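Local coordinates for B-agarase (Saccharophagus degradans, PDB 4BQ2), which hydrolyses agarose chains at beta-linkages as a family 50 exo-beta-agarase, joining a catalytic region to an N-terminal beta-rich domain resembling a carbohydrate-binding module, at residues Leu40-Ser46 / His178-Ile184; Ser83-Leu88 / Thr99-Pro105. All blocks are in the same frame, centred on the assembly; numbering follows the deposited sequence.

Interaction 1 of 2, residues Leu40-Ser46 / His178-Ile184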
ATOM      1  N   LEU A  40      -0.550 -32.731  -6.277  1.00 19.13           N
ATOM      2  CA  LEU A  40      -1.405 -32.039  -7.239  1.00 19.73           C
ATOM      3  C   LEU A  40      -0.597 -30.981  -7.963  1.00 19.56           C
ATOM      4  O   LEU A  40      -0.161 -29.971  -7.352  1.00 19.65           O
ATOM      5  CB  LEU A  40      -2.577 -31.392  -6.530  1.00 20.86           C
ATOM      6  CG  LEU A  40      -3.551 -30.653  -7.460  1.00 23.06           C
ATOM      7  CD1 LEU A  40      -4.461 -31.629  -8.183  1.00 23.46           C
ATOM      8  CD2 LEU A  40      -4.357 -29.713  -6.588  1.00 24.32           C
ATOM      9  N   LYS A  41      -0.445 -31.187  -9.263  1.00 19.36           N
ATOM     10  CA  LYS A  41       0.247 -30.248 -10.113  1.00 21.87           C
ATOM     11  C   LYS A  41      -0.776 -29.234 -10.637  1.00 21.35           C
ATOM     12  O   LYS A  41      -1.751 -29.611 -11.286  1.00 20.95           O
ATOM     13  CB  LYS A  41       0.939 -30.955 -11.281  1.00 23.44           C
ATOM     14  CG  LYS A  41       1.670 -29.969 -12.191  1.00 25.84           C
ATOM     15  CD  LYS A  41       2.246 -30.637 -13.415  1.00 30.69           C
ATOM     16  CE  LYS A  41       2.919 -29.575 -14.273  1.00 35.57           C
ATOM     17  NZ  LYS A  41       3.917 -30.181 -15.202  1.00 36.76           N
ATOM     18  N   LEU A  42      -0.572 -27.957 -10.319  1.00 21.65           N
ATOM     19  CA  LEU A  42      -1.577 -26.940 -10.656  1.00 19.98           C
ATOM     20  C   LEU A  42      -0.944 -25.959 -11.637  1.00 20.21           C
ATOM     21  O   LEU A  42      -0.061 -25.180 -11.255  1.00 18.97           O
ATOM     22  CB  LEU A  42      -2.103 -26.259  -9.392  1.00 19.28           C
ATOM     23  CG  LEU A  42      -3.173 -25.165  -9.591  1.00 21.36           C
ATOM     24  CD1 LEU A  42      -4.495 -25.780 -10.082  1.00 21.68           C
ATOM     25  CD2 LEU A  42      -3.397 -24.348  -8.321  1.00 21.79           C
ATOM     26  N   ALA A  43      -1.369 -26.014 -12.905  1.00 19.88           N
ATOM     27  CA  ALA A  43      -0.761 -25.195 -13.928  1.00 20.27           C
ATOM     28  C   ALA A  43      -1.764 -24.087 -14.298  1.00 22.08           C
ATOM     29  O   ALA A  43      -2.798 -24.361 -14.922  1.00 22.19           O
ATOM     30  CB  ALA A  43      -0.358 -26.040 -15.130  1.00 20.18           C
ATOM     31  N   MET A  44      -1.472 -22.866 -13.822  1.00 20.80           N
ATOM     32  CA  MET A  44      -2.373 -21.709 -13.935  1.00 18.65           C
ATOM     33  C   MET A  44      -2.060 -20.935 -15.197  1.00 19.08           C
ATOM     34  O   MET A  44      -0.899 -20.676 -15.522  1.00 18.82           O
ATOM     35  CB  MET A  44      -2.268 -20.795 -12.680  1.00 19.19           C
ATOM     36  CG  MET A  44      -2.858 -21.443 -11.409  1.00 18.55           C
ATOM     37  SD  MET A  44      -2.189 -20.828  -9.845  1.00 18.26           S
ATOM     38  CE  MET A  44      -0.613 -21.654  -9.850  1.00 17.57           C
ATOM     39  N   GLN A  45      -3.112 -20.590 -15.923  1.00 18.56           N
ATOM     40  CA  GLN A  45      -3.014 -19.764 -17.100  1.00 18.54           C
ATOM     41  C   GLN A  45      -3.099 -18.298 -16.639  1.00 18.78           C
ATOM     42  O   GLN A  45      -4.016 -17.545 -17.012  1.00 19.88           O
ATOM     43  CB  GLN A  45      -4.121 -20.160 -18.090  1.00 19.57           C
ATOM     44  CG  GLN A  45      -3.872 -21.520 -18.775  1.00 23.91           C
ATOM     45  CD  GLN A  45      -4.149 -22.736 -17.889  1.00 24.45           C
ATOM     46  OE1 GLN A  45      -5.292 -22.979 -17.447  1.00 26.17           O
ATOM     47  NE2 GLN A  45      -3.113 -23.510 -17.633  1.00 26.92           N
ATOM     48  N   SER A  46      -2.123 -17.902 -15.812  1.00 17.67           N
ATOM     49  CA  SER A  46      -2.155 -16.609 -15.142  1.00 18.39           C
ATOM     50  C   SER A  46      -1.489 -15.532 -15.995  1.00 19.09           C
ATOM     51  O   SER A  46      -1.524 -14.365 -15.634  1.00 22.48           O
ATOM     52  CB  SER A  46      -1.495 -16.728 -13.740  1.00 17.18           C
ATOM     53  OG  SER A  46      -0.245 -17.414 -13.831  1.00 15.03           O
ATOM     54  N   HIS A 178       2.995 -13.807 -15.825  1.00 17.25           N
ATOM     55  CA  HIS A 178       3.479 -15.090 -16.339  1.00 17.79           C
ATOM     56  C   HIS A 178       2.553 -16.192 -15.858  1.00 16.05           C
ATOM     57  O   HIS A 178       1.957 -16.080 -14.776  1.00 15.44           O
ATOM     58  CB  HIS A 178       4.861 -15.414 -15.763  1.00 17.86           C
ATOM     59  CG  HIS A 178       5.883 -14.344 -15.961  1.00 19.83           C
ATOM     60  ND1 HIS A 178       6.387 -14.016 -17.197  1.00 20.22           N
ATOM     61  CD2 HIS A 178       6.548 -13.576 -15.067  1.00 22.02           C
ATOM     62  CE1 HIS A 178       7.305 -13.073 -17.062  1.00 21.62           C
ATOM     63  NE2 HIS A 178       7.416 -12.784 -15.779  1.00 22.77           N
ATOM     64  N   ASP A 179       2.489 -17.279 -16.614  1.00 15.35           N
ATOM     65  CA  ASP A 179       1.895 -18.521 -16.128  1.00 16.55           C
ATOM     66  C   ASP A 179       2.720 -19.006 -14.943  1.00 17.08           C
ATOM     67  O   ASP A 179       3.938 -18.975 -15.009  1.00 18.03           O
ATOM     68  CB  ASP A 179       1.950 -19.602 -17.223  1.00 18.42           C
ATOM     69  CG  ASP A 179       0.958 -19.333 -18.357  1.00 19.44           C
ATOM     70  OD1 ASP A 179       0.030 -18.518 -18.159  1.00 17.64           O
ATOM     71  OD2 ASP A 179       1.096 -19.968 -19.416  1.00 20.88           O
ATOM     72  N   LYS A 180       2.036 -19.413 -13.880  1.00 16.47           N
ATOM     73  CA  LYS A 180       2.629 -19.948 -12.661  1.00 16.03           C
ATOM     74  C   LYS A 180       2.208 -21.440 -12.534  1.00 17.35           C
ATOM     75  O   LYS A 180       1.083 -21.813 -12.850  1.00 17.72           O
ATOM     76  CB  LYS A 180       2.139 -19.177 -11.408  1.00 15.68           C
ATOM     77  CG  LYS A 180       2.436 -17.667 -11.394  1.00 14.74           C
ATOM     78  CD  LYS A 180       3.905 -17.387 -11.695  1.00 13.98           C
ATOM     79  CE  LYS A 180       4.271 -15.881 -11.732  1.00 14.92           C
ATOM     80  NZ  LYS A 180       4.017 -15.230 -10.400  1.00 15.22           N
ATOM     81  N   THR A 181       3.109 -22.285 -12.065  1.00 18.40           N
ATOM     82  CA  THR A 181       2.786 -23.720 -11.860  1.00 18.94           C
ATOM     83  C   THR A 181       3.338 -24.152 -10.492  1.00 19.75           C
ATOM     84  O   THR A 181       4.499 -23.857 -10.177  1.00 17.58           O
ATOM     85  CB  THR A 181       3.417 -24.597 -12.965  1.00 19.41           C
ATOM     86  OG1 THR A 181       2.965 -24.144 -14.248  1.00 21.18           O
ATOM     87  CG2 THR A 181       3.048 -26.120 -12.785  1.00 20.31           C
ATOM     88  N   VAL A 182       2.508 -24.827  -9.697  1.00 17.10           N
ATOM     89  CA  VAL A 182       2.937 -25.316  -8.406  1.00 17.04           C
ATOM     90  C   VAL A 182       2.627 -26.805  -8.287  1.00 17.32           C
ATOM     91  O   VAL A 182       1.817 -27.340  -9.059  1.00 15.82           O
ATOM     92  CB  VAL A 182       2.243 -24.563  -7.246  1.00 16.21           C
ATOM     93  CG1 VAL A 182       2.622 -23.078  -7.269  1.00 15.86           C
ATOM     94  CG2 VAL A 182       0.719 -24.775  -7.285  1.00 16.79           C
ATOM     95  N   ILE A 183       3.281 -27.456  -7.310  1.00 17.97           N
ATOM     96  CA  ILE A 183       2.858 -28.774  -6.850  1.00 18.53           C
ATOM     97  C   ILE A 183       2.430 -28.576  -5.412  1.00 17.14           C
ATOM     98  O   ILE A 183       3.144 -27.945  -4.632  1.00 18.09           O
ATOM     99  CB  ILE A 183       3.992 -29.832  -6.859  1.00 19.56           C
ATOM    100  CG1 ILE A 183       4.747 -29.842  -8.178  1.00 23.51           C
ATOM    101  CG2 ILE A 183       3.445 -31.226  -6.564  1.00 19.38           C
ATOM    102  CD1 ILE A 183       3.875 -30.118  -9.376  1.00 25.98           C
ATOM    103  N   ILE A 184       1.275 -29.121  -5.066  1.00 16.74           N
ATOM    104  CA  ILE A 184       0.693 -29.033  -3.732  1.00 16.01           C
ATOM    105  C   ILE A 184       0.545 -30.467  -3.209  1.00 17.77           C
ATOM    106  O   ILE A 184       0.136 -31.362  -3.953  1.00 17.69           O
ATOM    107  CB  ILE A 184      -0.687 -28.354  -3.777  1.00 17.27           C
ATOM    108  CG1 ILE A 184      -0.575 -26.879  -4.277  1.00 16.43           C
ATOM    109  CG2 ILE A 184      -1.378 -28.421  -2.412  1.00 17.02           C
ATOM    110  CD1 ILE A 184      -1.913 -26.261  -4.655  1.00 15.76           C
TER
HETATM  111  O   HOH W   1       1.057 -22.638 -15.717  1.00 20.83           O

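Interaction 2 of 2, residues Ser83-Leu88 / Thr99-Pro105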
ATOM      1  N   SER A  83       8.679 -17.728  -9.360  1.00 18.47           N
ATOM      2  CA  SER A  83       8.084 -17.952  -8.057  1.00 18.02           C
ATOM      3  C   SER A  83       6.620 -17.576  -8.185  1.00 17.59           C
ATOM      4  O   SER A  83       6.228 -16.916  -9.157  1.00 17.54           O
ATOM      5  CB  SER A  83       8.757 -17.110  -6.957  1.00 18.48           C
ATOM      6  OG  SER A  83       8.496 -15.740  -7.140  1.00 18.89           O
ATOM      7  N   THR A  84       5.828 -17.995  -7.197  1.00 17.62           N
ATOM      8  CA  THR A  84       4.388 -17.830  -7.181  1.00 17.05           C
ATOM      9  C   THR A  84       3.962 -17.233  -5.857  1.00 16.78           C
ATOM     10  O   THR A  84       4.311 -17.760  -4.805  1.00 18.16           O
ATOM     11  CB  THR A  84       3.689 -19.232  -7.312  1.00 17.01           C
ATOM     12  OG1 THR A  84       4.165 -19.893  -8.476  1.00 16.55           O
ATOM     13  CG2 THR A  84       2.175 -19.088  -7.375  1.00 16.22           C
ATOM     14  N   GLN A  85       3.203 -16.141  -5.893  1.00 16.34           N
ATOM     15  CA  GLN A  85       2.599 -15.603  -4.682  1.00 15.62           C
ATOM     16  C   GLN A  85       1.162 -16.147  -4.635  1.00 16.14           C
ATOM     17  O   GLN A  85       0.325 -15.811  -5.495  1.00 15.53           O
ATOM     18  CB  GLN A  85       2.612 -14.065  -4.649  1.00 14.94           C
ATOM     19  CG  GLN A  85       1.821 -13.521  -3.457  1.00 15.40           C
ATOM     20  CD  GLN A  85       1.794 -12.018  -3.373  1.00 15.14           C
ATOM     21  OE1 GLN A  85       2.317 -11.320  -4.259  1.00 15.85           O
ATOM     22  NE2 GLN A  85       1.118 -11.493  -2.344  1.00 14.81           N
ATOM     23  N   PHE A  86       0.895 -17.019  -3.662  1.00 14.85           N
ATOM     24  CA  PHE A  86      -0.433 -17.534  -3.434  1.00 16.18           C
ATOM     25  C   PHE A  86      -1.185 -16.660  -2.439  1.00 16.47           C
ATOM     26  O   PHE A  86      -0.623 -16.253  -1.383  1.00 17.10           O
ATOM     27  CB  PHE A  86      -0.356 -18.964  -2.840  1.00 15.87           C
ATOM     28  CG  PHE A  86      -0.630 -20.045  -3.824  1.00 17.21           C
ATOM     29  CD1 PHE A  86      -1.484 -19.817  -4.932  1.00 17.27           C
ATOM     30  CD2 PHE A  86      -0.092 -21.315  -3.641  1.00 17.74           C
ATOM     31  CE1 PHE A  86      -1.778 -20.847  -5.825  1.00 17.94           C
ATOM     32  CE2 PHE A  86      -0.371 -22.340  -4.527  1.00 18.11           C
ATOM     33  CZ  PHE A  86      -1.201 -22.102  -5.635  1.00 18.22           C
ATOM     34  N   TYR A  87      -2.454 -16.400  -2.760  1.00 15.56           N
ATOM     35  CA  TYR A  87      -3.401 -15.850  -1.817  1.00 14.68           C
ATOM     36  C   TYR A  87      -4.207 -17.005  -1.279  1.00 15.75           C
ATOM     37  O   TYR A  87      -4.764 -17.769  -2.065  1.00 15.87           O
ATOM     38  CB  TYR A  87      -4.311 -14.842  -2.512  1.00 16.20           C
ATOM     39  CG  TYR A  87      -3.581 -13.561  -2.884  1.00 15.48           C
ATOM     40  CD1 TYR A  87      -2.926 -13.452  -4.098  1.00 16.46           C
ATOM     41  CD2 TYR A  87      -3.542 -12.486  -2.006  1.00 16.90           C
ATOM     42  CE1 TYR A  87      -2.241 -12.277  -4.458  1.00 16.73           C
ATOM     43  CE2 TYR A  87      -2.865 -11.308  -2.339  1.00 17.49           C
ATOM     44  CZ  TYR A  87      -2.218 -11.219  -3.563  1.00 17.53           C
ATOM     45  OH  TYR A  87      -1.565 -10.041  -3.885  1.00 18.12           O
ATOM     46  N   LEU A  88      -4.216 -17.172   0.050  1.00 16.32           N
ATOM     47  CA  LEU A  88      -5.007 -18.199   0.678  1.00 16.38           C
ATOM     48  C   LEU A  88      -6.205 -17.487   1.313  1.00 16.95           C
ATOM     49  O   LEU A  88      -6.014 -16.648   2.193  1.00 16.54           O
ATOM     50  CB  LEU A  88      -4.174 -18.953   1.735  1.00 15.62           C
ATOM     51  CG  LEU A  88      -5.032 -19.801   2.683  1.00 16.24           C
ATOM     52  CD1 LEU A  88      -5.537 -21.046   1.955  1.00 15.60           C
ATOM     53  CD2 LEU A  88      -4.259 -20.162   3.976  1.00 14.73           C
ATOM     54  N   THR A  99      -7.639 -13.658   4.703  1.00 19.90           N
ATOM     55  CA  THR A  99      -6.688 -13.766   3.591  1.00 19.44           C
ATOM     56  C   THR A  99      -5.272 -13.777   4.157  1.00 19.45           C
ATOM     57  O   THR A  99      -4.875 -12.869   4.898  1.00 19.96           O
ATOM     58  CB  THR A  99      -6.813 -12.556   2.611  1.00 20.43           C
ATOM     59  OG1 THR A  99      -8.156 -12.452   2.131  1.00 21.65           O
ATOM     60  CG2 THR A  99      -5.882 -12.721   1.403  1.00 19.78           C
ATOM     61  N   ARG A 100      -4.502 -14.787   3.780  1.00 19.15           N
ATOM     62  CA  ARG A 100      -3.065 -14.780   4.054  1.00 18.15           C
ATOM     63  C   ARG A 100      -2.402 -14.990   2.722  1.00 17.49           C
ATOM     64  O   ARG A 100      -3.040 -15.395   1.769  1.00 16.89           O
ATOM     65  CB  ARG A 100      -2.665 -15.896   5.037  1.00 19.23           C
ATOM     66  CG  ARG A 100      -3.184 -15.719   6.457  1.00 21.00           C
ATOM     67  CD  ARG A 100      -2.414 -16.620   7.449  1.00 22.83           C
ATOM     68  NE  ARG A 100      -2.893 -16.407   8.817  1.00 22.80           N
ATOM     69  CZ  ARG A 100      -2.158 -15.980   9.847  1.00 23.40           C
ATOM     70  NH1 ARG A 100      -0.853 -15.736   9.718  1.00 22.68           N
ATOM     71  NH2 ARG A 100      -2.750 -15.818  11.042  1.00 21.49           N
ATOM     72  N   SER A 101      -1.111 -14.714   2.649  1.00 16.55           N
ATOM     73  CA  SER A 101      -0.407 -14.869   1.398  1.00 16.19           C
ATOM     74  C   SER A 101       1.066 -15.087   1.679  1.00 16.20           C
ATOM     75  O   SER A 101       1.580 -14.693   2.772  1.00 15.49           O
ATOM     76  CB  SER A 101      -0.604 -13.605   0.513  1.00 15.10           C
ATOM     77  OG  SER A 101       0.076 -13.780  -0.727  1.00 16.50           O
ATOM     78  N   ILE A 102       1.756 -15.696   0.713  0.50 16.16           N
ATOM     79  CA  ILE A 102       3.205 -15.916   0.829  0.50 16.32           C
ATOM     80  C   ILE A 102       3.789 -16.206  -0.550  0.50 16.26           C
ATOM     81  O   ILE A 102       3.049 -16.545  -1.488  0.50 16.97           O
ATOM     82  CB  ILE A 102       3.516 -17.065   1.841  0.50 16.35           C
ATOM     83  CG1 ILE A 102       4.987 -17.067   2.242  0.50 16.63           C
ATOM     84  CG2 ILE A 102       3.087 -18.422   1.286  0.50 16.47           C
ATOM     85  CD1 ILE A 102       5.394 -15.790   2.936  0.50 16.20           C
ATOM     86  N   ASP A 103       5.105 -16.058  -0.689  1.00 16.05           N
ATOM     87  CA  ASP A 103       5.822 -16.452  -1.904  1.00 15.74           C
ATOM     88  C   ASP A 103       6.096 -17.945  -1.857  1.00 16.32           C
ATOM     89  O   ASP A 103       6.390 -18.473  -0.781  1.00 15.12           O
ATOM     90  CB  ASP A 103       7.200 -15.765  -1.957  1.00 16.18           C
ATOM     91  CG  ASP A 103       8.070 -16.113  -0.767  1.00 17.02           C
ATOM     92  OD1 ASP A 103       7.745 -15.648   0.355  1.00 16.40           O
ATOM     93  OD2 ASP A 103       9.075 -16.866  -0.964  1.00 16.91           O
ATOM     94  N   ILE A 104       5.989 -18.600  -3.015  1.00 15.93           N
ATOM     95  CA  ILE A 104       6.335 -20.006  -3.185  1.00 16.94           C
ATOM     96  C   ILE A 104       7.501 -20.076  -4.155  1.00 17.17           C
ATOM     97  O   ILE A 104       7.331 -19.890  -5.376  1.00 19.08           O
ATOM     98  CB  ILE A 104       5.167 -20.864  -3.722  1.00 16.16           C
ATOM     99  CG1 ILE A 104       3.845 -20.548  -2.993  1.00 16.28           C
ATOM    100  CG2 ILE A 104       5.570 -22.330  -3.684  1.00 17.19           C
ATOM    101  CD1 ILE A 104       3.819 -20.808  -1.469  1.00 16.27           C
ATOM    102  N   PRO A 105       8.712 -20.309  -3.621  1.00 17.25           N
ATOM    103  CA  PRO A 105       9.894 -20.379  -4.479  1.00 17.21           C
ATOM    104  C   PRO A 105       9.931 -21.648  -5.317  1.00 16.92           C
ATOM    105  O   PRO A 105       9.288 -22.635  -4.965  1.00 17.80           O
ATOM    106  CB  PRO A 105      11.082 -20.380  -3.475  1.00 16.20           C
ATOM    107  CG  PRO A 105      10.513 -19.829  -2.209  1.00 17.71           C
ATOM    108  CD  PRO A 105       9.070 -20.289  -2.189  1.00 16.44           C
TER

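Interaction 1 of 2, residues Leu40-Ser46 / His178-Ile184
Strands 40-44 and 180-184 run antiparallel, their axes 4.7 Å apart at an angle of 163°, with L40 facing I184 and L42 facing V182 as hydrogen-bonded pairs. The bond from L42 N to V182 O, 2.8 Å long, is almost straight, and I183 CA and T181 CA turn their hydrogens to the carbonyls of L40 and L42. L40, L42, M44, V182 and I184 fill one face, which packs on L54 of strand 51-56, L171 and V173 of strand 166-174 and F86 of strand 84-92; branched and sulfur-bearing chains suit this apolar interior. Within it, CG2 of V182 lies 3.8 Å from CB of L42. M44 bends at its last torsion (chi3 -76°), which brings CE to 3.4 Å from K180 O. The other face is more polar. K41, extended throughout, lets its CG rest 3.6 Å from CD1 of I183, while its CE passes CG2 of T181; the long aliphatic stem gives a partly exposed strand position an apolar flank. T181 OG1 shares a water with the carbonyls of M44 and K180, and this water donates to both carbonyls. Where the regular ladder ends, the small hydroxyl of S46 takes over. Its OG, held between backbone N and carbonyl carbon (chi1 48°), donates to H178 O at 2.7 Å, in the carbonyl plane and on a lone pair, and accepts a weak bond from K180 N. The amine of K180 leads away to a salt bridge with E631 and a hydrogen bond to S83 O. Two parts of the chain far apart in sequence thus become neighbouring antiparallel strands with an apolar inner face, as in the beta-sandwich folds common among carbohydrate-binding modules.

Interaction 2 of 2, residues Ser83-Leu88 / Thr99-Pro105
This contact is the ladder of a beta hairpin, strands 84-92 and 97-104 of the carbohydrate-binding-module-like domain, buried where that domain meets the rest of the enzyme. T84 with I104, F86 with I102 and L88 with R100 form the hydrogen-bonded pairs, while Q85 with D103 and Y87 with S101 alternate between them; the axes of strands 84-88 and 99-104 approach to 4.5 Å, with 154° between their directions. On the face carrying T84, F86 and I104, CG1 of I104 meets CD2 of F86 obliquely at 4.1 Å, an ordinary van der Waals contact between two apolar side chains on a buried face. Y112 of strand 110-115 packs on I104 from outside the pair, and L171 of strand 166-174 on F86. The opposite face, with Q85, Y87 and S101, is more polar and lies against a loop containing L667, I668 and H669. Here Y87 presents one ring face to OG of S101, which stands 4.0 Å above the plane and toward the rim, while CG2 of T99 comes to the ring edge. Q85 is fully extended, with CG anti to the backbone N (chi1 173°), and this reach carries its amide alongside the serine; OE1 accepts from H669 N and NE2 also donates to L667 O, which should disfavour a flip of the amide. S101 suits the site because a small hydroxyl can both donate and accept. F86 O takes two donors, I102 N at 3.2 Å in its carbonyl plane and S101 OG at 2.7 Å from above that plane, and the same OG receives NE2 of Q85 at 3.0 Å, just 1° out of the amide plane.

Overall arrangement
Interaction 2 is nested in the chain segment closed by interaction 1, and the two centres lie about 12 Å apart. Both are antiparallel strand pairs, but interaction 2 joins neighbours across a short hairpin, whereas interaction 1 joins segments 132 residues apart in sequence at their closest ends. Their apolar faces meet where V182 packs on F86 and T84. Interaction 1 is partly buried: the face of K41 and T181 carries a lysine and a water-linked threonine, and the side chain of I183 lies about 8 Å from the bound calcium ion. Interaction 2 is a buried contact, with only P105 partly exposed, and several of its polar side chains find partners within the protein, such as D103 with R150 and S83 with D675.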